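LysR family transcriptional regulator (Vibrio vulnificus, PDB 5FHK) is the regulatory domain of AphB, a LysR-type virulence gene regulator that probably binds specific DNA sequences through a separate helix-turn-helix domain absent here. Local coordinates at residues G7-S12 against R195-Y200; R20-M25 against R71-V76; N27-Q32 against I36-T41; D47-D50 against V56-R59. One frame throughout, in Å; residues are numbered along the deposited sequence.

Contact 1 of 4, residues G7-S12 against R195-Y200; sequences GKIKIS and RLFIDY
Ile9, which meets Phe197 with its side chain, is held at its backbone by a short hydrogen bond from Ile9 N to Asn37 O, just ahead of neighbouring strand 38-43. That bond is one of several that pair strand 9-14 in parallel with 38-43 in a mixed sheet, and the side chain points toward helix 192-204. No polar atom crosses from 7-12 to 195-200: one phenyl group reaches the strand and two isoleucines receive it. The helix sends Phe197 CG out opposite its own backbone nitrogen (chi1 176°), which carries the ring down toward the sheet. Ile9 CD1 lies 3.8 Å from Phe197 CB, at the stem of the aromatic group. Two residues along, Ile11 takes the far end with both branches, Ile11 CD1 at 4.0 Å from Phe197 CZ and Ile11 CG2 at 4.1 Å from Phe197 CE2. Methyl groups from two strand residues thus meet the side chain at its stem and at its far end, both obliquely. Phe29 meets the same ring in a T-shaped pair, while Val56, Phe58 and Leu26 also touch it. On the outer surface of the helix, Arg195 NH1 and Asp199 OD2 form a 3.4 Å salt bridge one turn apart, the oxygen in the guanidinium plane. Although 182 residues separate the segments, the end of the chain packs against its beginning within one subdomain. With neither charge nor hydrogen bond between them, the fit here depends on shape and on the exclusion of water.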
# COMPACT_ATOMS: atom_id res chain seq x y z
N GLY A 7 18.90 9.76 16.20
CA GLY A 7 17.70 10.52 16.45
C GLY A 7 16.43 9.82 16.04
O GLY A 7 15.38 10.47 15.93
N LYS A 8 16.49 8.50 15.86
CA LYS A 8 15.38 7.76 15.29
C LYS A 8 15.53 6.29 15.66
O LYS A 8 16.64 5.80 15.89
CB LYS A 8 15.33 7.88 13.76
CG LYS A 8 16.45 7.08 13.13
CD LYS A 8 16.47 7.07 11.63
CE LYS A 8 17.84 6.61 11.12
NZ LYS A 8 18.91 7.47 11.66
N ILE A 9 14.40 5.60 15.63
CA ILE A 9 14.33 4.14 15.60
C ILE A 9 14.01 3.70 14.18
O ILE A 9 13.09 4.23 13.55
CB ILE A 9 13.28 3.61 16.59
CG1 ILE A 9 13.57 4.11 18.01
CG2 ILE A 9 13.23 2.09 16.56
CD1 ILE A 9 12.41 3.86 18.96
N LYS A 10 14.78 2.74 13.68
CA LYS A 10 14.71 2.28 12.31
C LYS A 10 14.06 0.89 12.33
O LYS A 10 14.66 -0.06 12.83
CB LYS A 10 16.12 2.25 11.70
CG LYS A 10 16.22 2.30 10.16
CD LYS A 10 17.70 2.23 9.72
CE LYS A 10 17.86 1.93 8.22
NZ LYS A 10 17.26 2.98 7.35
N ILE A 11 12.84 0.76 11.80
CA ILE A 11 12.16 -0.53 11.87
C ILE A 11 11.74 -0.98 10.49
O ILE A 11 11.49 -0.18 9.58
CB ILE A 11 10.94 -0.53 12.83
CG1 ILE A 11 9.89 0.52 12.46
CG2 ILE A 11 11.37 -0.31 14.26
CD1 ILE A 11 8.89 0.81 13.65
N SER A 12 11.73 -2.30 10.31
CA SER A 12 11.22 -2.94 9.09
C SER A 12 9.98 -3.75 9.43
O SER A 12 9.94 -4.41 10.48
CB SER A 12 12.28 -3.84 8.47
OG SER A 12 11.82 -4.40 7.26
N ARG A 195 14.84 0.34 23.30
CA ARG A 195 14.35 -0.46 24.41
C ARG A 195 12.95 -0.04 24.82
O ARG A 195 12.09 -0.89 25.11
CB ARG A 195 15.35 -0.31 25.57
CG ARG A 195 14.82 -0.63 26.93
CD ARG A 195 15.85 -0.24 28.02
NE ARG A 195 15.51 1.03 28.66
CZ ARG A 195 14.33 1.30 29.21
NH1 ARG A 195 13.35 0.40 29.20
NH2 ARG A 195 14.13 2.48 29.77
N LEU A 196 12.67 1.26 24.85
CA LEU A 196 11.33 1.70 25.22
C LEU A 196 10.32 1.20 24.20
O LEU A 196 9.21 0.79 24.56
CB LEU A 196 11.30 3.21 25.36
CG LEU A 196 11.75 3.60 26.77
CD1 LEU A 196 11.89 5.09 26.92
CD2 LEU A 196 10.77 3.06 27.81
N PHE A 197 10.72 1.17 22.93
CA PHE A 197 9.81 0.72 21.89
C PHE A 197 9.47 -0.75 22.09
O PHE A 197 8.30 -1.13 22.10
CB PHE A 197 10.43 0.97 20.52
CG PHE A 197 9.60 0.46 19.40
CD1 PHE A 197 8.43 1.10 19.05
CD2 PHE A 197 9.98 -0.68 18.70
CE1 PHE A 197 7.66 0.60 18.00
CE2 PHE A 197 9.22 -1.16 17.68
CZ PHE A 197 8.07 -0.53 17.32
N ILE A 198 10.49 -1.57 22.33
CA ILE A 198 10.29 -3.01 22.44
C ILE A 198 9.40 -3.35 23.62
O ILE A 198 8.60 -4.29 23.56
CB ILE A 198 11.66 -3.71 22.54
CG1 ILE A 198 12.31 -3.79 21.15
CG2 ILE A 198 11.52 -5.07 23.16
CD1 ILE A 198 13.83 -3.90 21.19
N ASP A 199 9.56 -2.63 24.73
CA ASP A 199 8.70 -2.88 25.88
C ASP A 199 7.27 -2.45 25.60
O ASP A 199 6.33 -3.11 26.05
CB ASP A 199 9.24 -2.16 27.12
CG ASP A 199 10.46 -2.85 27.72
OD1 ASP A 199 10.71 -4.05 27.42
OD2 ASP A 199 11.18 -2.17 28.50
N TYR A 200 7.09 -1.33 24.90
CA TYR A 200 5.73 -0.94 24.51
C TYR A 200 5.06 -2.06 23.73
O TYR A 200 3.92 -2.44 24.04
CB TYR A 200 5.76 0.35 23.69
CG TYR A 200 4.37 0.90 23.43
CD1 TYR A 200 3.72 1.73 24.36
CD2 TYR A 200 3.68 0.55 22.28
CE1 TYR A 200 2.44 2.21 24.12
CE2 TYR A 200 2.43 1.04 22.03
CZ TYR A 200 1.81 1.86 22.95
OH TYR A 200 0.56 2.30 22.64

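Contact 2 of 4, residues R20-M25 against R71-V76; sequences RMMMPM and RKIGSV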
# COMPACT_ATOMS: atom_id res chain seq x y z
N ARG A 20 -2.63 -2.60 8.78
CA ARG A 20 -3.63 -3.26 9.63
C ARG A 20 -3.04 -3.73 10.95
O ARG A 20 -3.62 -3.51 12.02
CB ARG A 20 -4.22 -4.47 8.89
CG ARG A 20 -5.27 -4.16 7.85
CD ARG A 20 -6.60 -3.86 8.52
NE ARG A 20 -7.52 -3.23 7.58
CZ ARG A 20 -8.58 -3.82 7.05
NH1 ARG A 20 -8.87 -5.07 7.38
NH2 ARG A 20 -9.34 -3.17 6.18
N MET A 21 -1.89 -4.40 10.91
CA MET A 21 -1.35 -5.07 12.08
C MET A 21 -0.31 -4.25 12.84
O MET A 21 -0.10 -4.52 14.04
CB MET A 21 -0.71 -6.40 11.68
CG MET A 21 -1.64 -7.31 10.92
SD MET A 21 -0.95 -8.98 10.74
CE MET A 21 -0.75 -9.42 12.47
N MET A 22 0.35 -3.29 12.21
CA MET A 22 1.39 -2.53 12.92
C MET A 22 0.95 -1.15 13.37
O MET A 22 1.24 -0.75 14.50
CB MET A 22 2.63 -2.37 12.06
CG MET A 22 3.28 -3.66 11.70
SD MET A 22 3.93 -4.50 13.13
CE MET A 22 2.72 -5.82 13.36
N MET A 23 0.27 -0.40 12.50
CA MET A 23 0.04 1.02 12.75
C MET A 23 -0.72 1.33 14.04
O MET A 23 -0.45 2.39 14.62
CB MET A 23 -0.69 1.66 11.55
CG MET A 23 0.22 2.11 10.39
SD MET A 23 1.89 2.68 10.84
CE MET A 23 1.57 4.33 11.49
N PRO A 24 -1.71 0.55 14.48
CA PRO A 24 -2.35 0.89 15.78
C PRO A 24 -1.33 0.93 16.90
O PRO A 24 -1.27 1.89 17.68
CB PRO A 24 -3.38 -0.23 15.96
CG PRO A 24 -3.70 -0.65 14.55
CD PRO A 24 -2.43 -0.54 13.79
N MET A 25 -0.49 -0.11 16.98
CA MET A 25 0.57 -0.14 17.98
C MET A 25 1.54 1.01 17.78
O MET A 25 1.93 1.69 18.74
CB MET A 25 1.32 -1.46 17.86
CG MET A 25 2.22 -1.82 19.01
SD MET A 25 2.38 -3.65 18.91
CE MET A 25 2.59 -3.91 17.15
N ARG A 71 10.23 -12.88 18.90
CA ARG A 71 9.00 -12.98 19.67
C ARG A 71 7.81 -13.01 18.72
O ARG A 71 7.66 -12.13 17.87
CB ARG A 71 8.88 -11.80 20.64
CG ARG A 71 7.62 -11.81 21.48
CD ARG A 71 7.74 -10.81 22.66
NE ARG A 71 8.21 -11.46 23.89
CZ ARG A 71 7.45 -11.67 24.95
NH1 ARG A 71 6.18 -11.28 24.95
NH2 ARG A 71 7.95 -12.27 26.02
N LYS A 72 6.95 -14.01 18.88
CA LYS A 72 5.73 -14.11 18.09
C LYS A 72 4.72 -13.10 18.61
O LYS A 72 4.33 -13.16 19.78
CB LYS A 72 5.18 -15.53 18.18
CG LYS A 72 3.86 -15.72 17.43
CD LYS A 72 3.20 -17.08 17.72
CE LYS A 72 1.79 -17.13 17.14
NZ LYS A 72 0.94 -18.26 17.64
N ILE A 73 4.32 -12.16 17.77
CA ILE A 73 3.34 -11.15 18.17
C ILE A 73 2.02 -11.30 17.43
O ILE A 73 1.12 -10.48 17.60
CB ILE A 73 3.89 -9.72 18.04
CG1 ILE A 73 4.19 -9.38 16.58
CG2 ILE A 73 5.10 -9.51 18.93
CD1 ILE A 73 4.45 -7.89 16.38
N GLY A 74 1.85 -12.35 16.65
CA GLY A 74 0.61 -12.47 15.91
C GLY A 74 0.71 -13.49 14.81
O GLY A 74 1.78 -14.05 14.54
N SER A 75 -0.43 -13.74 14.18
CA SER A 75 -0.46 -14.70 13.10
C SER A 75 -1.59 -14.34 12.15
O SER A 75 -2.56 -13.68 12.50
CB SER A 75 -0.58 -16.13 13.61
OG SER A 75 -1.78 -16.31 14.31
N VAL A 76 -1.41 -14.76 10.92
CA VAL A 76 -2.36 -14.51 9.86
C VAL A 76 -2.61 -15.82 9.13
O VAL A 76 -1.75 -16.70 9.09
CB VAL A 76 -1.84 -13.40 8.90
CG1 VAL A 76 -0.78 -13.94 7.97
CG2 VAL A 76 -2.96 -12.81 8.12
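The tight part of this contact is the meeting of Met22 with Ile73, where Met22 CE comes to 4.0 Å from Ile73 CD1. The two side chains cross at about a right angle. Met22 points its first bond along the flank of helix 18-32, but bends at chi2 (-65°) and again at the sulfur bond, and these turns bring its methyl end onto the strand. Met25 approaches the same isoleucine methyl more loosely, Met25 CE standing 4.5 Å from Ile73 CD1. Phe58 closes the cluster, touching both Met22 and Ile73.

Strand 68-82 is irregular at this place: Ile73 and Gly74 both face Ile180 on the antiparallel neighbour, a classic beta bulge, and the nearly extended Gly74 sits under the end of Met21. The same long strand also pairs with 149-153, and so runs from one subdomain toward the other, as in the periplasmic-binding-protein-like fold of LysR regulatory domains.

Toward solvent the packing thins. Met21 covers the strand broadly, but Met21 CE stays 4.6 Å from Ser75 O, and Lys72 and Ser75 lie on the exposed side of the strand. Arg20 turns elsewhere, to a salt bridge with Glu159 and a hydrogen bond with Val155 O.

Contact 3 of 4, residues N27-Q32 against I36-T41; sequences NGFMSQ and INIELT
Aromatic-to-aliphatic packing carries most of this contact, with Phe29 of helix 18-32 set against Ile36 and Ile38. With chi1 at 170°, Phe29 CG leaves on the side away from the backbone nitrogen, and the ring's end reaches the strand. The ring and Ile36 cross at about a right angle: Ile36 CD1 lies 3.7 Å from Phe29 CZ, and the other branch, Ile36 CG2, 3.9 Å from Phe29 CE2. Ile38 CD1 also approaches Phe29 CE2, at 4.1 Å, so two isoleucines on the same side of the chain share one corner of the phenyl group.

Purely aliphatic packing adds one pair, in which Met30 CG rests 4.1 Å from Ile38 CG1.

No hydrogen bond crosses between the two segments. The residues form part of a beta-alpha-beta unit, strand 9-14, helix 18-32 and strand 38-43, in which a short turn brings the chain back beneath its own helix. Ile38, Glu39 and Leu40 pair in parallel with a strand of the second subunit. From the helix, Met30 O accepts a separate hydrogen bond from Arg130 of that subunit. The division of labour is plain: apolar side chains join helix to strand, while the strand's backbone pairs with 9-14 and with a strand of the second subunit.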
# COMPACT_ATOMS: atom_id res chain seq x y z
N ASN A 27 1.09 3.91 16.25
CA ASN A 27 0.52 5.22 16.54
C ASN A 27 0.37 5.42 18.05
O ASN A 27 0.63 6.52 18.56
CB ASN A 27 -0.83 5.39 15.81
CG ASN A 27 -0.69 5.65 14.32
OD1 ASN A 27 0.32 6.22 13.87
ND2 ASN A 27 -1.72 5.25 13.52
N GLY A 28 0.05 4.36 18.78
CA GLY A 28 -0.02 4.48 20.23
C GLY A 28 1.34 4.73 20.85
O GLY A 28 1.45 5.48 21.82
N PHE A 29 2.39 4.15 20.28
CA PHE A 29 3.71 4.38 20.83
C PHE A 29 4.15 5.81 20.59
O PHE A 29 4.65 6.48 21.51
CB PHE A 29 4.70 3.39 20.23
CG PHE A 29 6.13 3.69 20.57
CD1 PHE A 29 6.66 3.29 21.77
CD2 PHE A 29 6.91 4.43 19.71
CE1 PHE A 29 7.96 3.58 22.08
CE2 PHE A 29 8.23 4.73 20.01
CZ PHE A 29 8.75 4.30 21.20
N MET A 30 4.00 6.29 19.36
CA MET A 30 4.41 7.65 19.02
C MET A 30 3.64 8.65 19.85
O MET A 30 4.16 9.72 20.19
CB MET A 30 4.16 7.92 17.54
CG MET A 30 5.13 7.17 16.61
SD MET A 30 5.08 7.78 14.92
CE MET A 30 3.74 6.83 14.21
N SER A 31 2.38 8.33 20.11
CA SER A 31 1.54 9.14 20.96
C SER A 31 2.13 9.25 22.35
O SER A 31 2.14 10.34 22.94
CB SER A 31 0.15 8.51 20.98
OG SER A 31 -0.82 9.47 21.21
N GLN A 32 2.68 8.15 22.88
CA GLN A 32 3.18 8.15 24.25
C GLN A 32 4.59 8.74 24.35
O GLN A 32 4.96 9.24 25.42
CB GLN A 32 3.16 6.71 24.79
CG GLN A 32 3.34 6.56 26.31
CD GLN A 32 3.18 5.11 26.76
OE1 GLN A 32 2.23 4.42 26.37
NE2 GLN A 32 4.12 4.64 27.58
N ILE A 36 10.36 10.73 20.51
CA ILE A 36 11.02 9.68 19.75
C ILE A 36 10.58 9.74 18.29
O ILE A 36 9.38 9.90 18.00
CB ILE A 36 10.70 8.30 20.37
CG1 ILE A 36 11.23 8.26 21.82
CG2 ILE A 36 11.26 7.17 19.52
CD1 ILE A 36 11.03 6.90 22.49
N ASN A 37 11.54 9.63 17.38
CA ASN A 37 11.26 9.61 15.94
C ASN A 37 11.36 8.19 15.40
O ASN A 37 12.23 7.41 15.82
CB ASN A 37 12.23 10.51 15.16
CG ASN A 37 12.22 11.96 15.65
OD1 ASN A 37 11.16 12.60 15.76
ND2 ASN A 37 13.41 12.50 15.94
N ILE A 38 10.50 7.87 14.43
CA ILE A 38 10.46 6.56 13.78
C ILE A 38 10.72 6.72 12.29
O ILE A 38 10.14 7.61 11.65
CB ILE A 38 9.10 5.86 13.99
CG1 ILE A 38 8.80 5.71 15.47
CG2 ILE A 38 9.09 4.51 13.25
CD1 ILE A 38 9.44 4.50 16.07
N GLU A 39 11.57 5.86 11.73
CA GLU A 39 11.69 5.66 10.29
C GLU A 39 11.25 4.23 10.00
O GLU A 39 11.80 3.29 10.59
CB GLU A 39 13.12 5.89 9.78
CG GLU A 39 13.47 7.36 9.54
CD GLU A 39 14.83 7.55 8.85
OE1 GLU A 39 15.43 6.52 8.44
OE2 GLU A 39 15.31 8.71 8.76
N LEU A 40 10.27 4.07 9.11
CA LEU A 40 9.63 2.78 8.84
C LEU A 40 9.77 2.39 7.37
O LEU A 40 9.48 3.20 6.48
CB LEU A 40 8.15 2.85 9.22
CG LEU A 40 7.26 1.68 8.79
CD1 LEU A 40 7.84 0.39 9.32
CD2 LEU A 40 5.88 1.89 9.36
N THR A 41 10.16 1.15 7.12
CA THR A 41 10.25 0.64 5.75
C THR A 41 9.45 -0.65 5.62
O THR A 41 9.79 -1.67 6.23
CB THR A 41 11.71 0.44 5.35
OG1 THR A 41 12.47 1.62 5.66
CG2 THR A 41 11.83 0.15 3.85

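Contact 4 of 4, residues D47-D50 against V56-R59; sequences DQLD and VIFR
Asp47 and Arg59 form the first shell of this contact, a salt bridge in which Asp47 OD2 stands 3.0 Å from Arg59 NH2. The oxygen lies over one face of the guanidinium group, 3.5 Å from Arg59 CZ, and no N-H points at it. With the carboxylate and guanidinium planes 31° apart, this is a pairing of charges and not a coplanar bidentate salt bridge. Beside it is an apolar pair: Leu49 CD1 sits 3.7 Å from Ile57 CD1 and 4.1 Å from Ile57 CG2, the two side chains lying alongside and running antiparallel.

Torsions explain how the arginine gets there. Its CG occupies the crowded position between backbone nitrogen and carbonyl carbon (chi1 74°), and the chain then bends at chi3 (-44°), bringing the guanidinium to the Asp47 carboxylate. Arg59 also packs on Ala46 and Leu183, and Asp47 has Gln63 beside it.

Further out, the backbone does the positioning. Strand 56-60 lies between 9-14, its parallel neighbour, and 178-185, its antiparallel one; the backbones of Ile57 and Arg59 hydrogen-bond to those of Leu183 and Tyr181. Leu49 in turn rests on Ser12 and Trp54, which ties the irregular 47-50 loop to the sheet surface. The loop is therefore laid against the next strand by one charge pair and one leucine-isoleucine pair. Because Asp47 is exposed and the pairing lacks a directed hydrogen bond, the electrostatic part is probably softened by solvent, whereas the apolar pair is better shielded on its Ile57 side, which is buried.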
# COMPACT_ATOMS: atom_id res chain seq x y z
N ASP A 47 14.38 -12.11 4.73
CA ASP A 47 15.59 -12.92 4.79
C ASP A 47 16.77 -12.22 4.13
O ASP A 47 17.91 -12.62 4.37
CB ASP A 47 15.35 -14.28 4.11
CG ASP A 47 14.34 -15.13 4.86
OD1 ASP A 47 13.65 -15.94 4.20
OD2 ASP A 47 14.22 -14.98 6.09
N GLN A 48 16.52 -11.20 3.33
CA GLN A 48 17.58 -10.42 2.70
C GLN A 48 17.99 -9.19 3.51
O GLN A 48 18.89 -8.45 3.09
CB GLN A 48 17.17 -10.01 1.29
CG GLN A 48 17.56 -11.04 0.25
CD GLN A 48 19.01 -11.45 0.42
OE1 GLN A 48 19.31 -12.58 0.79
NE2 GLN A 48 19.93 -10.52 0.15
N LEU A 49 17.38 -8.96 4.67
CA LEU A 49 17.82 -7.83 5.47
C LEU A 49 19.07 -8.18 6.28
O LEU A 49 19.28 -9.33 6.68
CB LEU A 49 16.72 -7.36 6.43
CG LEU A 49 15.41 -6.92 5.81
CD1 LEU A 49 14.29 -6.98 6.90
CD2 LEU A 49 15.55 -5.53 5.21
N ASP A 50 19.87 -7.15 6.54
CA ASP A 50 21.03 -7.28 7.41
C ASP A 50 20.65 -6.82 8.81
O ASP A 50 20.43 -5.62 9.02
CB ASP A 50 22.18 -6.44 6.86
CG ASP A 50 23.36 -6.38 7.78
OD1 ASP A 50 23.41 -7.17 8.76
OD2 ASP A 50 24.25 -5.53 7.53
N VAL A 56 14.66 -2.70 14.91
CA VAL A 56 13.69 -3.76 15.13
C VAL A 56 13.14 -4.19 13.79
O VAL A 56 12.95 -3.38 12.88
CB VAL A 56 12.50 -3.34 16.04
CG1 VAL A 56 11.69 -4.55 16.43
CG2 VAL A 56 12.98 -2.61 17.26
N ILE A 57 12.86 -5.48 13.67
CA ILE A 57 12.37 -6.05 12.43
C ILE A 57 11.14 -6.87 12.77
O ILE A 57 11.20 -7.73 13.67
CB ILE A 57 13.46 -6.90 11.71
CG1 ILE A 57 14.46 -5.96 11.02
CG2 ILE A 57 12.84 -7.80 10.64
CD1 ILE A 57 15.70 -6.67 10.36
N PHE A 58 10.02 -6.53 12.15
CA PHE A 58 8.80 -7.34 12.16
C PHE A 58 8.70 -8.08 10.83
O PHE A 58 8.80 -7.47 9.77
CB PHE A 58 7.55 -6.49 12.38
CG PHE A 58 7.61 -5.67 13.63
CD1 PHE A 58 8.32 -4.49 13.67
CD2 PHE A 58 6.99 -6.10 14.79
CE1 PHE A 58 8.40 -3.73 14.83
CE2 PHE A 58 7.06 -5.34 15.95
CZ PHE A 58 7.77 -4.16 15.95
N ARG A 59 8.51 -9.38 10.90
CA ARG A 59 8.55 -10.18 9.69
C ARG A 59 7.50 -11.27 9.78
O ARG A 59 7.07 -11.65 10.87
CB ARG A 59 9.93 -10.80 9.47
CG ARG A 59 10.23 -11.95 10.39
CD ARG A 59 11.53 -12.65 9.99
NE ARG A 59 11.60 -12.86 8.54
CZ ARG A 59 11.36 -14.01 7.93
NH1 ARG A 59 11.03 -15.09 8.63
NH2 ARG A 59 11.45 -14.10 6.61

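The four contacts gather on one mixed sheet, in the subdomain that holds both chain ends. Contact 1 opens first and closes last, bracketing the rest; contact 2 encloses contacts 3 and 4, which follow one another. Contacts 1 and 3 are closest, with centres 8 Å apart on neighbouring strands 9-14 and 38-43, and contacts 2 and 3 share helix 18-32. Contact 4 lies about 14 Å from contact 1 and about 18 Å from contact 3, centre to centre, joined to contact 1 by the pairing of strands 9-14 and 56-60. Contacts 1 to 3 also touch the second subunit, and at contact 3 the sheet itself continues across the interface.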